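Local coordinates for protein extracellular ligand-binding receptor (Sphaerobacter thermophilus, PDB 4ZPJ) that probably captures a small ligand outside the cell and delivers it to an ABC transporter, as other leucine-binding-family receptors do, at residues A81-Q84 and A85-F89; P316-Q319 and E320-A324. All coordinates share one frame; numbering follows the deposited sequence.

Contact 1: residues A81-Q84 and A85-F89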
loop_
_atom_site.group_PDB
_atom_site.type_symbol
_atom_site.label_atom_id
_atom_site.label_comp_id
_atom_site.label_asym_id
_atom_site.label_seq_id
_atom_site.Cartn_x
_atom_site.Cartn_y
_atom_site.Cartn_z
ATOM N N ALA A 81 -4.545 13.149 9.566
ATOM C CA ALA A 81 -4.643 14.164 8.475
ATOM C C ALA A 81 -5.819 15.026 8.633
ATOM O O ALA A 81 -5.709 16.216 8.431
ATOM C CB ALA A 81 -4.740 13.539 7.120
ATOM N N LEU A 82 -6.961 14.450 9.009
ATOM C CA LEU A 82 -8.120 15.284 9.155
ATOM C C LEU A 82 -7.989 16.241 10.349
ATOM O O LEU A 82 -8.421 17.391 10.283
ATOM C CB LEU A 82 -9.413 14.460 9.217
ATOM C CG LEU A 82 -9.640 13.755 7.869
ATOM C CD1 LEU A 82 -10.719 12.693 7.938
ATOM C CD2 LEU A 82 -9.951 14.747 6.768
ATOM N N ASP A 83 -7.368 15.797 11.419
ATOM C CA ASP A 83 -7.094 16.689 12.536
ATOM C C ASP A 83 -6.118 17.821 12.210
ATOM O O ASP A 83 -6.314 18.926 12.665
ATOM C CB ASP A 83 -6.604 15.892 13.761
ATOM C CG ASP A 83 -7.716 15.092 14.400
ATOM O OD1 ASP A 83 -8.847 15.350 13.963
ATOM O OD2 ASP A 83 -7.510 14.268 15.347
ATOM N N GLN A 84 -5.085 17.575 11.401
ATOM C CA GLN A 84 -4.171 18.684 11.046
ATOM C C GLN A 84 -4.886 19.765 10.278
ATOM O O GLN A 84 -4.533 20.933 10.386
ATOM C CB GLN A 84 -3.014 18.223 10.203
ATOM C CG GLN A 84 -2.130 17.311 10.948
ATOM C CD GLN A 84 -0.958 16.887 10.126
ATOM O OE1 GLN A 84 0.122 16.812 10.664
ATOM N NE2 GLN A 84 -1.145 16.662 8.807
ATOM N N ALA A 85 -5.877 19.345 9.492
ATOM C CA ALA A 85 -6.754 20.240 8.763
ATOM C C ALA A 85 -7.861 20.850 9.635
ATOM O O ALA A 85 -8.659 21.622 9.142
ATOM C CB ALA A 85 -7.379 19.470 7.611
ATOM N N GLY A 86 -7.949 20.494 10.912
ATOM C CA GLY A 86 -8.965 21.124 11.805
ATOM C C GLY A 86 -10.353 20.501 11.843
ATOM O O GLY A 86 -11.234 20.985 12.572
HETATM N N MSE A 87 -10.578 19.414 11.099
HETATM C CA MSE A 87 -11.883 18.696 11.143
HETATM C C MSE A 87 -13.063 19.590 10.788
HETATM O O MSE A 87 -14.181 19.401 11.234
HETATM C CB MSE A 87 -12.110 18.006 12.519
HETATM C CG MSE A 87 -11.308 16.715 12.691
HETATM SE SE MSE A 87 -12.100 15.289 11.568
HETATM C CE MSE A 87 -11.906 13.825 12.905
ATOM N N GLN A 88 -12.838 20.555 9.937
ATOM C CA GLN A 88 -13.936 21.382 9.457
ATOM C C GLN A 88 -13.564 22.015 8.136
ATOM O O GLN A 88 -12.409 22.262 7.877
ATOM C CB GLN A 88 -14.298 22.455 10.476
ATOM C CG GLN A 88 -13.256 23.538 10.712
ATOM C CD GLN A 88 -13.898 24.798 11.302
ATOM O OE1 GLN A 88 -14.701 25.495 10.645
ATOM N NE2 GLN A 88 -13.586 25.072 12.564
ATOM N N PHE A 89 -14.558 22.246 7.290
ATOM C CA PHE A 89 -14.333 22.840 5.992
ATOM C C PHE A 89 -15.426 23.787 5.649
ATOM O O PHE A 89 -16.614 23.427 5.724
ATOM C CB PHE A 89 -14.222 21.736 4.952
ATOM C CG PHE A 89 -13.067 20.856 5.218
ATOM C CD1 PHE A 89 -11.769 21.321 4.931
ATOM C CD2 PHE A 89 -13.241 19.642 5.894
ATOM C CE1 PHE A 89 -10.669 20.546 5.254
ATOM C CE2 PHE A 89 -12.135 18.855 6.217
ATOM C CZ PHE A 89 -10.856 19.300 5.883
#

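Contact 2: residues P316-Q319 and E320-A324. With ZN (zinc ion), chain K.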
loop_
_atom_site.group_PDB
_atom_site.type_symbol
_atom_site.label_atom_id
_atom_site.label_comp_id
_atom_site.label_asym_id
_atom_site.label_seq_id
_atom_site.Cartn_x
_atom_site.Cartn_y
_atom_site.Cartn_z
ATOM N N PRO A 316 11.495 17.216 4.417
ATOM C CA PRO A 316 10.801 17.932 5.455
ATOM C C PRO A 316 9.356 17.456 5.699
ATOM O O PRO A 316 8.949 17.394 6.847
ATOM C CB PRO A 316 10.782 19.371 4.975
ATOM C CG PRO A 316 11.395 19.419 3.644
ATOM C CD PRO A 316 12.007 18.079 3.346
ATOM N N GLU A 317 8.604 17.109 4.656
ATOM C CA GLU A 317 7.206 16.675 4.827
ATOM C C GLU A 317 7.154 15.302 5.475
ATOM O O GLU A 317 6.202 14.956 6.173
ATOM C CB GLU A 317 6.469 16.656 3.482
ATOM C CG GLU A 317 6.432 18.029 2.813
ATOM C CD GLU A 317 5.591 19.016 3.613
ATOM O OE1 GLU A 317 4.456 18.601 3.987
ATOM O OE2 GLU A 317 6.063 20.173 3.871
ATOM N N SER A 318 8.177 14.504 5.237
ATOM C CA SER A 318 8.242 13.229 5.911
ATOM C C SER A 318 8.541 13.443 7.392
ATOM O O SER A 318 7.904 12.782 8.272
ATOM C CB SER A 318 9.270 12.295 5.277
ATOM O OG SER A 318 9.351 11.074 5.987
ATOM N N GLN A 319 9.488 14.354 7.677
ATOM C CA GLN A 319 9.817 14.625 9.073
ATOM C C GLN A 319 8.606 15.173 9.871
ATOM O O GLN A 319 8.409 14.786 11.009
ATOM C CB GLN A 319 11.002 15.572 9.220
ATOM C CG GLN A 319 12.335 14.823 9.323
ATOM C CD GLN A 319 13.553 15.758 9.350
ATOM O OE1 GLN A 319 14.300 15.837 8.371
ATOM N NE2 GLN A 319 13.749 16.481 10.471
ATOM N N GLU A 320 7.863 16.091 9.274
ATOM C CA GLU A 320 6.652 16.616 9.846
ATOM C C GLU A 320 5.591 15.507 10.139
ATOM O O GLU A 320 5.121 15.394 11.228
ATOM C CB GLU A 320 6.110 17.659 8.892
ATOM C CG GLU A 320 4.745 18.262 9.193
ATOM C CD GLU A 320 4.375 19.296 8.140
ATOM O OE1 GLU A 320 5.293 19.977 7.617
ATOM O OE2 GLU A 320 3.194 19.405 7.786
ATOM N N PHE A 321 5.347 14.599 9.216
ATOM C CA PHE A 321 4.433 13.460 9.450
ATOM C C PHE A 321 4.932 12.514 10.520
ATOM O O PHE A 321 4.165 12.113 11.366
ATOM C CB PHE A 321 4.223 12.753 8.141
ATOM C CG PHE A 321 3.518 11.443 8.225
ATOM C CD1 PHE A 321 2.197 11.387 8.599
ATOM C CD2 PHE A 321 4.126 10.320 7.796
ATOM C CE1 PHE A 321 1.512 10.185 8.619
ATOM C CE2 PHE A 321 3.492 9.121 7.796
ATOM C CZ PHE A 321 2.172 9.048 8.227
ATOM N N VAL A 322 6.228 12.228 10.562
ATOM C CA VAL A 322 6.782 11.376 11.642
ATOM C C VAL A 322 6.620 12.058 13.009
ATOM O O VAL A 322 6.244 11.415 14.012
ATOM C CB VAL A 322 8.262 11.046 11.433
ATOM C CG1 VAL A 322 8.799 10.213 12.566
ATOM C CG2 VAL A 322 8.457 10.242 10.157
ATOM N N GLU A 323 6.900 13.359 13.061
ATOM C CA GLU A 323 6.771 14.080 14.342
ATOM C C GLU A 323 5.353 14.101 14.858
ATOM O O GLU A 323 5.136 13.845 16.028
ATOM C CB GLU A 323 7.237 15.517 14.218
ATOM C CG GLU A 323 8.723 15.574 14.353
ATOM C CD GLU A 323 9.302 16.860 13.834
ATOM O OE1 GLU A 323 8.528 17.840 13.586
ATOM O OE2 GLU A 323 10.545 16.855 13.683
ATOM N N ALA A 324 4.399 14.416 13.982
ATOM C CA ALA A 324 3.016 14.465 14.393
ATOM C C ALA A 324 2.488 13.056 14.703
ATOM O O ALA A 324 1.632 12.852 15.599
ATOM C CB ALA A 324 2.187 15.161 13.325
HETATM ZN ZN ZN K . 3.496 20.042 5.389
HETATM O O HOH W 1 1.086 19.519 5.403
#

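Contact 1: residues A81-Q84 and A85-F89
A Schellman motif closes helix 68-84, and across it Leu82 and Asp83 of the last turn meet Gly86 and Met87 just beyond. Two backbone bonds reach back from the turn. Met87 N donates to Leu82 O over 3.1 Å, a six-residue closure bent at the hydrogen (141°). Inside that loop, Gly86 N bonds to Asp83 O at 2.9 Å. The regular helical bond just before them is already stretched: Ala85 N to Ala81 O measures 3.3 Å and is weak. Gly86 leaves helical geometry with a positive phi of 87°, which turns the chain out of the helix and lets both backbone N-H groups point back into its last turn.

Met87, present as selenomethionine, folds its side chain back over the helix end. Its chain is bent at both chi2 (-73°) and chi3, which lays SE against Leu82 CB at 3.7 Å. The side chains of Asp83 and Met87 cross at a slant, with Asp83 OD1 3.1 Å from Met87 CG and 3.6 Å from Met87 CE. The second carboxylate oxygen, OD2, makes a salt bridge to Arg328, so the acid also ties the end of helix 68-84 to the end of helix 316-328.

From the turn the chain runs directly into edge strand 88-89. Met87 and Leu82 both pack on strand 92-100, while Phe89 reaches helix 336-354, where Tyr342 is also hydrogen-bonded to Gln84 NE2.

Contact 2: residues P316-Q319 and E320-A324
Glu317 folds at chi2 (-66°), bringing its carboxylate back alongside the helix, whereas Glu320, one turn on, runs out extended with CG anti to the backbone N (chi1 173°). The two acids end side by side, pointing the same way, and hold a zinc ion between them. Glu317 OE1 binds the metal at 2.2 Å and Glu320 OE2 at 2.5 Å, with a water as a third ligand. Each carboxylate gives one oxygen to the bond; the other oxygens, Glu317 OE2 and Glu320 OE1, lie 3.8 Å apart, and the planes are turned 72° against each other. Two like charges this near would probably repel without the cation, which should offset much of that cost.

This is an i, i+3 metal site on the first turn of helix 316-328, whose backbone sets the spacing. Glu320 N bonds to Pro316 O at 3.0 Å, and Val322 N to Ser318 O at 2.9 Å.

The other faces of the helix are occupied differently. Val322 CG2 lies 3.2 Å from Ser318 O, while the Ser318 hydroxyl is hydrogen-bonded to Tyr309 OH. Glu323 lays its extended chain along Gln319 O, CG 3.4 Å from that oxygen. Phe321 turns inward to Leu80 of helix 68-84, and its ring meets that of Tyr342.

In the fold
Both contacts are local and partly buried, but contact 1 finishes a helix and contact 2 lies near the start of one. Their centres are about 16 Å apart, and they touch where Gln84 OE1 packs on Ala324 CB at 3.8 Å. Tyr342 of helix 336-354 serves both, as a hydrogen-bond partner in one and a ring neighbour in the other. At 81-89 the chemistry is backbone capping with a selenomethionine packed beside a sheet; at 316-324 regular helical bonding leaves an acidic face for a metal. Buried Ala81 and Leu82 in contact 1, Ser318 and Phe321 in contact 2, face the fold; exposed Gln84 and Gly86, and the partly exposed zinc-binding glutamates, lie nearer the surface.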